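Local coordinates for protein receptor-type adenylate cyclase GRESAG 4.1 (Trypanosoma brucei, PDB 1FX2) that catalyses, through this catalytic domain of a transmembrane receptor-type enzyme, the magnesium-dependent conversion of ATP into 3',5'-cyclic AMP and diphosphate, at residues L77-Q82 / Y214-V219; S98-E103 / P115-M120; R127-L132 / P220-A225. All blocks are in the same frame, centred on the assembly; numbering follows the deposited sequence. Where two conformers were deposited one is given.

Contact 1: residues L77-Q82 / Y214-V219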
loop_
_atom_site.group_PDB
_atom_site.type_symbol
_atom_site.label_atom_id
_atom_site.label_comp_id
_atom_site.label_asym_id
_atom_site.label_seq_id
_atom_site.Cartn_x
_atom_site.Cartn_y
_atom_site.Cartn_z
ATOM N N LEU A 77 -11.161 -0.961 -16.894
ATOM C CA LEU A 77 -12.605 -0.575 -16.838
ATOM C C LEU A 77 -12.725 0.626 -15.858
ATOM O O LEU A 77 -13.467 1.571 -16.138
ATOM C CB LEU A 77 -13.447 -1.788 -16.317
ATOM C CG LEU A 77 -14.944 -1.547 -16.319
ATOM C CD1 LEU A 77 -15.578 -2.933 -16.436
ATOM C CD2 LEU A 77 -15.391 -0.981 -14.967
ATOM N N ALA A 78 -12.121 0.545 -14.681
ATOM C CA ALA A 78 -12.282 1.620 -13.676
ATOM C C ALA A 78 -11.698 2.911 -14.169
ATOM O O ALA A 78 -12.312 3.966 -13.964
ATOM C CB ALA A 78 -11.604 1.150 -12.354
ATOM N N GLN A 79 -10.559 2.859 -14.841
ATOM C CA GLN A 79 -9.991 4.060 -15.400
ATOM C C GLN A 79 -10.939 4.644 -16.461
ATOM O O GLN A 79 -11.196 5.882 -16.471
ATOM C CB GLN A 79 -8.627 3.719 -15.929
ATOM C CG GLN A 79 -7.920 4.811 -16.635
ATOM C CD GLN A 79 -6.422 4.472 -16.642
ATOM O OE1 GLN A 79 -5.698 4.835 -15.720
ATOM N NE2 GLN A 79 -6.006 3.697 -17.612
ATOM N N GLU A 80 -11.482 3.805 -17.357
ATOM C CA GLU A 80 -12.397 4.318 -18.413
ATOM C C GLU A 80 -13.743 4.770 -17.905
ATOM O O GLU A 80 -14.476 5.594 -18.492
ATOM C CB GLU A 80 -12.590 3.266 -19.549
ATOM C CG GLU A 80 -11.358 3.065 -20.372
ATOM C CD GLU A 80 -10.769 4.330 -20.962
ATOM O OE1 GLU A 80 -11.559 5.219 -21.387
ATOM O OE2 GLU A 80 -9.518 4.470 -21.044
ATOM N N LEU A 81 -14.086 4.270 -16.755
ATOM C CA LEU A 81 -15.357 4.678 -16.148
ATOM C C LEU A 81 -15.101 6.154 -15.713
ATOM O O LEU A 81 -15.913 7.046 -16.065
ATOM C CB LEU A 81 -15.649 3.800 -14.927
ATOM C CG LEU A 81 -17.015 4.070 -14.256
ATOM C CD1 LEU A 81 -17.382 2.878 -13.331
ATOM C CD2 LEU A 81 -16.963 5.290 -13.294
ATOM N N GLN A 82 -14.026 6.473 -15.024
ATOM C CA GLN A 82 -13.821 7.844 -14.599
ATOM C C GLN A 82 -13.717 8.791 -15.780
ATOM O O GLN A 82 -14.308 9.886 -15.754
ATOM C CB GLN A 82 -12.571 7.959 -13.722
ATOM C CG GLN A 82 -12.646 7.107 -12.381
ATOM C CD GLN A 82 -13.723 7.650 -11.441
ATOM O OE1 GLN A 82 -14.200 8.790 -11.623
ATOM N NE2 GLN A 82 -14.217 6.805 -10.577
ATOM N N TYR A 214 -4.024 1.650 -2.669
ATOM C CA TYR A 214 -3.392 2.373 -3.716
ATOM C C TYR A 214 -4.463 3.139 -4.474
ATOM O O TYR A 214 -5.480 2.561 -4.855
ATOM C CB TYR A 214 -2.663 1.398 -4.658
ATOM C CG TYR A 214 -1.422 0.840 -4.032
ATOM C CD1 TYR A 214 -1.514 -0.173 -3.078
ATOM C CD2 TYR A 214 -0.204 1.465 -4.238
ATOM C CE1 TYR A 214 -0.399 -0.523 -2.316
ATOM C CE2 TYR A 214 0.924 1.085 -3.492
ATOM C CZ TYR A 214 0.757 0.114 -2.547
ATOM O OH TYR A 214 1.902 -0.242 -1.815
ATOM N N GLN A 215 -4.176 4.393 -4.745
ATOM C CA GLN A 215 -5.085 5.226 -5.543
ATOM C C GLN A 215 -4.672 5.066 -6.975
ATOM O O GLN A 215 -3.513 5.367 -7.340
ATOM C CB GLN A 215 -4.938 6.658 -5.047
ATOM C CG GLN A 215 -5.625 7.693 -5.969
ATOM C CD GLN A 215 -5.413 9.073 -5.442
ATOM O OE1 GLN A 215 -4.630 9.903 -6.027
ATOM N NE2 GLN A 215 -5.928 9.319 -4.286
ATOM N N LEU A 216 -5.626 4.677 -7.818
ATOM C CA LEU A 216 -5.345 4.624 -9.281
ATOM C C LEU A 216 -5.574 5.973 -9.834
ATOM O O LEU A 216 -6.738 6.464 -9.820
ATOM C CB LEU A 216 -6.289 3.551 -9.938
ATOM C CG LEU A 216 -6.193 3.502 -11.473
ATOM C CD1 LEU A 216 -4.874 2.752 -11.807
ATOM C CD2 LEU A 216 -7.310 2.608 -11.956
ATOM N N ASN A 217 -4.575 6.567 -10.481
ATOM C CA ASN A 217 -4.753 7.918 -10.974
ATOM C C ASN A 217 -5.326 7.730 -12.379
ATOM O O ASN A 217 -4.713 7.084 -13.223
ATOM C CB ASN A 217 -3.394 8.622 -10.932
ATOM C CG ASN A 217 -2.898 8.818 -9.497
ATOM O OD1 ASN A 217 -1.735 8.443 -9.095
ATOM N ND2 ASN A 217 -3.761 9.313 -8.683
ATOM N N THR A 218 -6.492 8.309 -12.625
ATOM C CA THR A 218 -7.284 8.134 -13.869
ATOM C C THR A 218 -7.274 9.496 -14.584
ATOM O O THR A 218 -6.532 9.724 -15.549
ATOM C CB THR A 218 -8.747 7.591 -13.578
ATOM O OG1 THR A 218 -9.506 8.498 -12.769
ATOM C CG2 THR A 218 -8.659 6.279 -12.778
ATOM N N VAL A 219 -8.185 10.370 -14.157
ATOM C CA VAL A 219 -8.209 11.763 -14.662
ATOM C C VAL A 219 -6.952 12.435 -14.112
ATOM O O VAL A 219 -6.694 12.628 -12.906
ATOM C CB VAL A 219 -9.415 12.408 -14.180
ATOM C CG1 VAL A 219 -9.413 13.887 -14.572
ATOM C CG2 VAL A 219 -10.574 11.712 -14.793
HETATM O O HOH W 1 -3.381 5.116 -14.425
#

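Contact 2: residues S98-E103 / P115-M120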
loop_
_atom_site.group_PDB
_atom_site.type_symbol
_atom_site.label_atom_id
_atom_site.label_comp_id
_atom_site.label_asym_id
_atom_site.label_seq_id
_atom_site.Cartn_x
_atom_site.Cartn_y
_atom_site.Cartn_z
ATOM N N SER A 98 -24.190 20.970 -6.709
ATOM C CA SER A 98 -24.457 20.297 -5.426
ATOM C C SER A 98 -23.169 19.733 -4.787
ATOM O O SER A 98 -22.944 19.978 -3.603
ATOM C CB SER A 98 -25.407 19.106 -5.589
ATOM O OG SER A 98 -26.737 19.659 -5.845
ATOM N N TYR A 99 -22.311 19.070 -5.548
ATOM C CA TYR A 99 -21.106 18.549 -4.920
ATOM C C TYR A 99 -20.256 19.651 -4.370
ATOM O O TYR A 99 -19.654 19.428 -3.313
ATOM C CB TYR A 99 -20.297 17.756 -5.955
ATOM C CG TYR A 99 -20.833 16.315 -6.187
ATOM C CD1 TYR A 99 -21.151 15.898 -7.511
ATOM C CD2 TYR A 99 -20.918 15.370 -5.123
ATOM C CE1 TYR A 99 -21.548 14.595 -7.753
ATOM C CE2 TYR A 99 -21.315 14.058 -5.376
ATOM C CZ TYR A 99 -21.607 13.707 -6.707
ATOM O OH TYR A 99 -21.976 12.395 -7.000
ATOM N N ARG A 100 -20.107 20.748 -5.113
ATOM C CA ARG A 100 -19.311 21.864 -4.618
ATOM C C ARG A 100 -19.893 22.456 -3.325
ATOM O O ARG A 100 -19.128 22.688 -2.407
ATOM C CB ARG A 100 -19.117 22.885 -5.722
ATOM C CG ARG A 100 -18.200 22.334 -6.796
ATOM C CD ARG A 100 -17.884 23.342 -7.857
ATOM N NE ARG A 100 -19.066 23.520 -8.719
ATOM C CZ ARG A 100 -19.049 23.845 -9.992
ATOM N NH1 ARG A 100 -17.898 24.142 -10.601
ATOM N NH2 ARG A 100 -20.204 23.885 -10.635
ATOM N N GLU A 101 -21.222 22.632 -3.288
ATOM C CA GLU A 101 -21.835 23.164 -2.054
ATOM C C GLU A 101 -21.592 22.218 -0.908
ATOM O O GLU A 101 -21.351 22.646 0.245
ATOM C CB GLU A 101 -23.326 23.393 -2.303
ATOM C CG GLU A 101 -23.657 24.540 -3.180
ATOM C CD GLU A 101 -25.078 24.482 -3.802
ATOM O OE1 GLU A 101 -25.890 23.613 -3.375
ATOM O OE2 GLU A 101 -25.393 25.305 -4.730
ATOM N N PHE A 102 -21.729 20.909 -1.145
ATOM C CA PHE A 102 -21.487 19.957 -0.068
ATOM C C PHE A 102 -20.060 20.139 0.466
ATOM O O PHE A 102 -19.828 20.082 1.688
ATOM C CB PHE A 102 -21.632 18.467 -0.476
ATOM C CG PHE A 102 -22.954 18.088 -1.071
ATOM C CD1 PHE A 102 -23.024 17.096 -2.053
ATOM C CD2 PHE A 102 -24.135 18.665 -0.618
ATOM C CE1 PHE A 102 -24.222 16.671 -2.585
ATOM C CE2 PHE A 102 -25.413 18.252 -1.150
ATOM C CZ PHE A 102 -25.413 17.253 -2.138
ATOM N N GLU A 103 -19.065 20.320 -0.421
ATOM C CA GLU A 103 -17.707 20.483 0.112
ATOM C C GLU A 103 -17.553 21.726 0.981
ATOM O O GLU A 103 -16.896 21.712 2.026
ATOM C CB GLU A 103 -16.713 20.604 -1.071
ATOM C CG GLU A 103 -16.596 19.395 -1.971
ATOM C CD GLU A 103 -15.582 19.635 -3.057
ATOM O OE1 GLU A 103 -14.848 20.664 -3.005
ATOM O OE2 GLU A 103 -15.599 18.812 -3.978
ATOM N N PRO A 115 -12.073 22.212 0.892
ATOM C CA PRO A 115 -12.764 21.737 -0.304
ATOM C C PRO A 115 -11.762 21.445 -1.411
ATOM O O PRO A 115 -11.004 22.319 -1.824
ATOM C CB PRO A 115 -13.607 22.962 -0.711
ATOM C CG PRO A 115 -13.986 23.614 0.686
ATOM C CD PRO A 115 -12.599 23.530 1.319
ATOM N N PRO A 116 -11.785 20.211 -1.985
ATOM C CA PRO A 116 -10.838 19.943 -3.060
ATOM C C PRO A 116 -11.272 20.635 -4.366
ATOM O O PRO A 116 -10.399 20.985 -5.171
ATOM C CB PRO A 116 -10.976 18.393 -3.288
ATOM C CG PRO A 116 -11.410 17.912 -1.911
ATOM C CD PRO A 116 -12.399 18.985 -1.430
ATOM N N THR A 117 -12.559 20.815 -4.637
ATOM C CA THR A 117 -12.975 21.324 -5.921
ATOM C C THR A 117 -13.846 22.567 -5.939
ATOM O O THR A 117 -13.915 23.270 -6.959
ATOM C CB THR A 117 -13.806 20.249 -6.757
ATOM O OG1 THR A 117 -15.164 20.187 -6.275
ATOM C CG2 THR A 117 -13.158 18.865 -6.634
ATOM N N ALA A 118 -14.430 22.894 -4.772
ATOM C CA ALA A 118 -15.422 23.954 -4.798
ATOM C C ALA A 118 -14.920 25.286 -5.175
ATOM O O ALA A 118 -15.748 26.104 -5.682
ATOM C CB ALA A 118 -16.083 24.062 -3.377
ATOM N N HIS A 119 -13.628 25.502 -4.982
ATOM C CA HIS A 119 -13.156 26.878 -5.281
ATOM C C HIS A 119 -12.282 26.921 -6.535
ATOM O O HIS A 119 -11.589 27.910 -6.784
ATOM C CB HIS A 119 -12.427 27.476 -4.068
ATOM C CG HIS A 119 -13.233 27.492 -2.786
ATOM N ND1 HIS A 119 -14.545 27.866 -2.711
ATOM C CD2 HIS A 119 -12.858 27.100 -1.555
ATOM C CE1 HIS A 119 -14.957 27.714 -1.455
ATOM N NE2 HIS A 119 -13.950 27.249 -0.743
ATOM N N MET A 120 -12.273 25.845 -7.309
ATOM C CA MET A 120 -11.543 25.870 -8.562
ATOM C C MET A 120 -12.183 26.793 -9.614
ATOM O O MET A 120 -13.385 26.702 -9.871
ATOM C CB MET A 120 -11.553 24.414 -9.177
ATOM C CG MET A 120 -10.590 23.451 -8.557
ATOM S SD MET A 120 -10.836 21.816 -9.164
ATOM C CE MET A 120 -9.449 21.030 -8.568
HETATM O O HOH W 2 -15.482 25.134 -8.914
#

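Contact 3: residues R127-L132 / P220-A225. With DTT (2,3-dihydroxy-1,4-dithiobutane), chain C.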
loop_
_atom_site.group_PDB
_atom_site.type_symbol
_atom_site.label_atom_id
_atom_site.label_comp_id
_atom_site.label_asym_id
_atom_site.label_seq_id
_atom_site.Cartn_x
_atom_site.Cartn_y
_atom_site.Cartn_z
ATOM N N ARG A 127 -11.923 20.657 -16.504
ATOM C CA ARG A 127 -11.000 19.690 -17.088
ATOM C C ARG A 127 -10.845 18.531 -16.185
ATOM O O ARG A 127 -10.299 17.501 -16.599
ATOM C CB ARG A 127 -9.572 20.282 -17.225
ATOM C CG ARG A 127 -9.464 21.333 -18.259
ATOM C CD ARG A 127 -8.023 22.009 -18.087
ATOM N NE ARG A 127 -8.070 23.328 -18.662
ATOM C CZ ARG A 127 -7.700 24.467 -18.087
ATOM N NH1 ARG A 127 -7.188 24.561 -16.846
ATOM N NH2 ARG A 127 -7.947 25.551 -18.768
ATOM N N LEU A 128 -11.366 18.652 -14.926
ATOM C CA LEU A 128 -11.128 17.606 -13.917
ATOM C C LEU A 128 -12.405 16.958 -13.390
ATOM O O LEU A 128 -12.293 15.810 -12.917
ATOM C CB LEU A 128 -10.409 18.220 -12.665
ATOM C CG LEU A 128 -9.041 18.780 -13.046
ATOM C CD1 LEU A 128 -8.466 19.538 -11.821
ATOM C CD2 LEU A 128 -8.086 17.641 -13.403
ATOM N N TRP A 129 -13.541 17.653 -13.453
ATOM C CA TRP A 129 -14.760 17.182 -12.774
ATOM C C TRP A 129 -15.944 17.569 -13.579
ATOM O O TRP A 129 -16.017 18.653 -14.184
ATOM C CB TRP A 129 -14.878 17.859 -11.355
ATOM C CG TRP A 129 -13.776 17.456 -10.373
ATOM C CD1 TRP A 129 -12.652 18.176 -10.072
ATOM C CD2 TRP A 129 -13.727 16.254 -9.612
ATOM N NE1 TRP A 129 -11.871 17.424 -9.217
ATOM C CE2 TRP A 129 -12.543 16.258 -8.880
ATOM C CE3 TRP A 129 -14.624 15.191 -9.460
ATOM C CZ2 TRP A 129 -12.231 15.239 -7.929
ATOM C CZ3 TRP A 129 -14.297 14.169 -8.545
ATOM C CH2 TRP A 129 -13.143 14.223 -7.789
ATOM N N ASN A 130 -16.909 16.644 -13.603
ATOM C CA ASN A 130 -18.157 16.874 -14.355
ATOM C C ASN A 130 -19.144 15.745 -14.065
ATOM O O ASN A 130 -18.851 14.563 -14.346
ATOM C CB ASN A 130 -17.842 16.794 -15.895
ATOM C CG ASN A 130 -19.078 16.987 -16.799
ATOM O OD1 ASN A 130 -19.995 17.748 -16.510
ATOM N ND2 ASN A 130 -19.095 16.222 -17.922
ATOM N N GLY A 131 -20.328 16.111 -13.581
ATOM C CA GLY A 131 -21.388 15.159 -13.393
ATOM C C GLY A 131 -21.294 14.254 -12.191
ATOM O O GLY A 131 -20.727 14.624 -11.168
ATOM N N LEU A 132 -21.962 13.086 -12.272
ATOM C CA LEU A 132 -21.972 12.160 -11.114
ATOM C C LEU A 132 -20.554 11.741 -10.739
ATOM O O LEU A 132 -19.755 11.397 -11.631
ATOM C CB LEU A 132 -22.783 10.898 -11.547
ATOM C CG LEU A 132 -24.238 11.161 -11.845
ATOM C CD1 LEU A 132 -24.806 9.809 -12.355
ATOM C CD2 LEU A 132 -25.056 11.672 -10.620
ATOM N N PRO A 220 -6.101 12.876 -15.013
ATOM C CA PRO A 220 -4.868 13.495 -14.526
ATOM C C PRO A 220 -5.050 14.804 -13.650
ATOM O O PRO A 220 -5.886 15.612 -13.974
ATOM C CB PRO A 220 -4.096 13.790 -15.848
ATOM C CG PRO A 220 -4.828 12.946 -16.909
ATOM C CD PRO A 220 -6.239 12.906 -16.489
ATOM N N SER A 221 -4.306 14.938 -12.557
ATOM C CA SER A 221 -4.330 16.047 -11.594
ATOM C C SER A 221 -5.572 16.145 -10.667
ATOM O O SER A 221 -5.762 17.117 -9.965
ATOM C CB SER A 221 -4.196 17.400 -12.249
ATOM O OG SER A 221 -3.116 17.289 -13.167
ATOM N N ARG A 222 -6.413 15.126 -10.728
ATOM C CA ARG A 222 -7.514 15.124 -9.828
ATOM C C ARG A 222 -6.989 14.733 -8.443
ATOM O O ARG A 222 -6.288 13.682 -8.296
ATOM C CB ARG A 222 -8.495 14.053 -10.371
ATOM C CG ARG A 222 -9.774 14.011 -9.656
ATOM C CD ARG A 222 -10.702 12.899 -10.267
ATOM N NE ARG A 222 -11.584 13.395 -11.347
ATOM C CZ ARG A 222 -12.485 12.614 -11.898
ATOM N NH1 ARG A 222 -12.632 11.344 -11.527
ATOM N NH2 ARG A 222 -13.358 13.134 -12.800
ATOM N N ASN A 223 -7.338 15.521 -7.420
ATOM C CA ASN A 223 -6.975 15.290 -6.031
ATOM C C ASN A 223 -8.190 15.159 -5.130
ATOM O O ASN A 223 -9.330 15.543 -5.525
ATOM C CB ASN A 223 -6.027 16.413 -5.569
ATOM C CG ASN A 223 -4.681 16.282 -6.246
ATOM O OD1 ASN A 223 -4.069 15.181 -6.248
ATOM N ND2 ASN A 223 -4.268 17.315 -6.928
ATOM N N PHE A 224 -7.982 14.575 -3.941
ATOM C CA PHE A 224 -9.065 14.219 -3.086
ATOM C C PHE A 224 -8.776 14.556 -1.635
ATOM O O PHE A 224 -7.652 14.735 -1.196
ATOM C CB PHE A 224 -9.215 12.643 -3.140
ATOM C CG PHE A 224 -9.350 12.105 -4.512
ATOM C CD1 PHE A 224 -10.586 12.151 -5.160
ATOM C CD2 PHE A 224 -8.225 11.660 -5.225
ATOM C CE1 PHE A 224 -10.702 11.753 -6.495
ATOM C CE2 PHE A 224 -8.366 11.274 -6.519
ATOM C CZ PHE A 224 -9.612 11.315 -7.162
ATOM N N ALA A 225 -9.862 14.608 -0.910
ATOM C CA ALA A 225 -9.787 14.736 0.539
ATOM C C ALA A 225 -9.338 13.394 1.140
ATOM O O ALA A 225 -9.177 12.405 0.462
ATOM C CB ALA A 225 -11.195 15.000 1.019
HETATM S S1 DTT C . -16.657 9.836 -11.230
HETATM C C1 DTT C . -16.868 10.093 -12.964
HETATM C C2 DTT C . -16.029 11.281 -12.993
HETATM O O2 DTT C . -17.926 12.335 -13.346
HETATM C C3 DTT C . -16.727 12.498 -12.726
HETATM O O3 DTT C . -15.215 11.183 -13.686
HETATM C C4 DTT C . -16.184 13.713 -13.159
HETATM S S4 DTT C . -16.861 14.477 -11.776
HETATM O O HOH W 3 -9.457 17.669 -7.343
#

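Contact 1: residues L77-Q82 / Y214-V219
Thr218 sets its side chain into the groove between Gln79 and Gln82, two residues one helical turn apart. From its CB, which lies 3.8 Å from Gln82 CB, the chain forks. The methyl branch, Thr218 CG2, rests against the helix backbone, 3.7 Å from Gln79 CA, with Gln79 CB a little farther off. The hydroxyl branch takes the other side: Thr218 OG1, placed between its own backbone N and carbonyl carbon (chi1 62°), comes to 3.3 Å from Gln82 CB and 3.5 Å from Gln82 CG. A small branched residue suits this site, since the methyl packs mainly on Gln79 while the hydroxyl lies over the CB and CG of Gln82.

In the class III cyclase fold, helix 71-87 packs across the central sheet, and here it meets the chain just as it leaves strand 211-216. Leu216 points at the helix and brings CD2 to 4.3 Å from Gln79 CB, and also leans on Val176 of the neighbouring strand. Val219 CG2 adds a looser touch on Gln82.

The polar ends settle elsewhere. Gln79 extends past the threonine, so that its OE1 and Asn217 O each receive a proton from one water, at 2.7 Å from Gln79 OE1. Gln82 bends at chi2 (-66°) and carries its amide away from Thr218. That amide is satisfied in the interior, NE2 by Val134 O and OE1 by Arg222 NH1, while the backbone O of Gln82 is hydrogen-bonded to O3 of a bound dithiothreitol, probably from the crystallisation liquor.

Contact 2: residues S98-E103 / P115-M120
Glu103 OE1 accepts two backbone N-H groups at once, from Thr117 N at 2.8 Å and from Ala118 N at 2.9 Å. The first is the straighter bond (159°) and arrives on the syn side, close to the carboxylate plane; the second is more bent and comes from above that plane. The other oxygen, Glu103 OE2, takes the proton of Thr117 OG1 at 2.7 Å, again on the syn side though well tilted. Bonds at both oxygens restrain the rotation of the carboxylate. A glutamate fits because its chain, extended beyond CG, spans from helix to loop and offers two acceptors to the two N-H groups and the hydroxyl of the turn. Arg133 adds a salt bridge to Glu103 OE2 and a hydrogen bond to Thr117 OG1, which would probably favour the charged carboxylate.

Close packing frames this grip. Pro115 CB lies 3.9 Å from Glu103 CB, and the ring of Pro116 brings CD against OE1. The methyl of Ala118 is small enough to sit 3.5 Å from Arg100 O, bringing the loop close to the helix backbone. Across Ala118 CA lies the aliphatic part of Arg100, whose guanidinium pairs with Asp97 and makes a cation-pi contact with Tyr125. Arg100 NH1 also donates to a water, 3.1 Å away, that lies within reach of Thr117 O and Met120 O but may not satisfy both.

Glu103 thus binds the N-H groups at the start of a type I beta turn, Thr117 to Met120, and holds the loop before helix 122-128 against helix 94-109 of the cyclase catalytic domain.

Contact 3: residues R127-L132 / P220-A225
With CG anti to the backbone N (chi1 -173°) and a bend at chi3 (-91°), Arg222 first runs over the indole of Trp129 and then lays its guanidinium flat above the six-membered ring. The planes are 17° apart, and Arg222 CZ stands 4.2 Å from the centroid of that Trp129 ring, a cation-pi stack. Just before it, Arg222 CD makes a CH-pi contact at 3.9 Å from the same centroid. Tryptophan provides a broad flat surface that can receive both the methylene and the charge.

At its edge the guanidinium is held in plane: Arg222 NE, at 3.0 Å, and Arg222 NH2, at 2.9 Å, both donate to Leu128 O, a side-on grip on a single carbonyl. This interaction ties the end of helix 122-128 to the segment that follows strand 211-216 in the cyclase catalytic domain, and it forms one wall of a small pocket. There a dithiothreitol molecule, probably from the crystallisation liquor, accepts a bond from Arg222 NH2 at 2.8 Å from its O3. Gly174 O accepts from Arg222 NH1, which also makes a weak bond to O3 of the dithiothreitol.

Away from the charge, Phe224 CE1 meets Trp129 CH2 obliquely at 3.7 Å. Leu128 turns its CD2 toward Pro220 and Ser221 on the more exposed side. One water joins Trp129 NE1, at 3.1 Å, to the backbone N of Asn223.

Overall arrangement
Following the chain from the N terminus, helix 71-87 supplies the first half of contact 1, whose partner follows 132 residues later at the end of strand 211-216. Within that long span lies contact 2, a short loop closed between helix 94-109 and the segment leading into helix 122-128. Contact 3 opens next, after contact 2 has closed, and ends beyond strand 211-216, so it crosses contact 1. Their second segments follow directly on one another in the chain, and Val219 packs on the backbone of Leu128. Contacts 2 and 3 touch where Thr117 packs on Trp129. Together they join helices 94-109 and 122-128, the C-terminal segment and the central sheet.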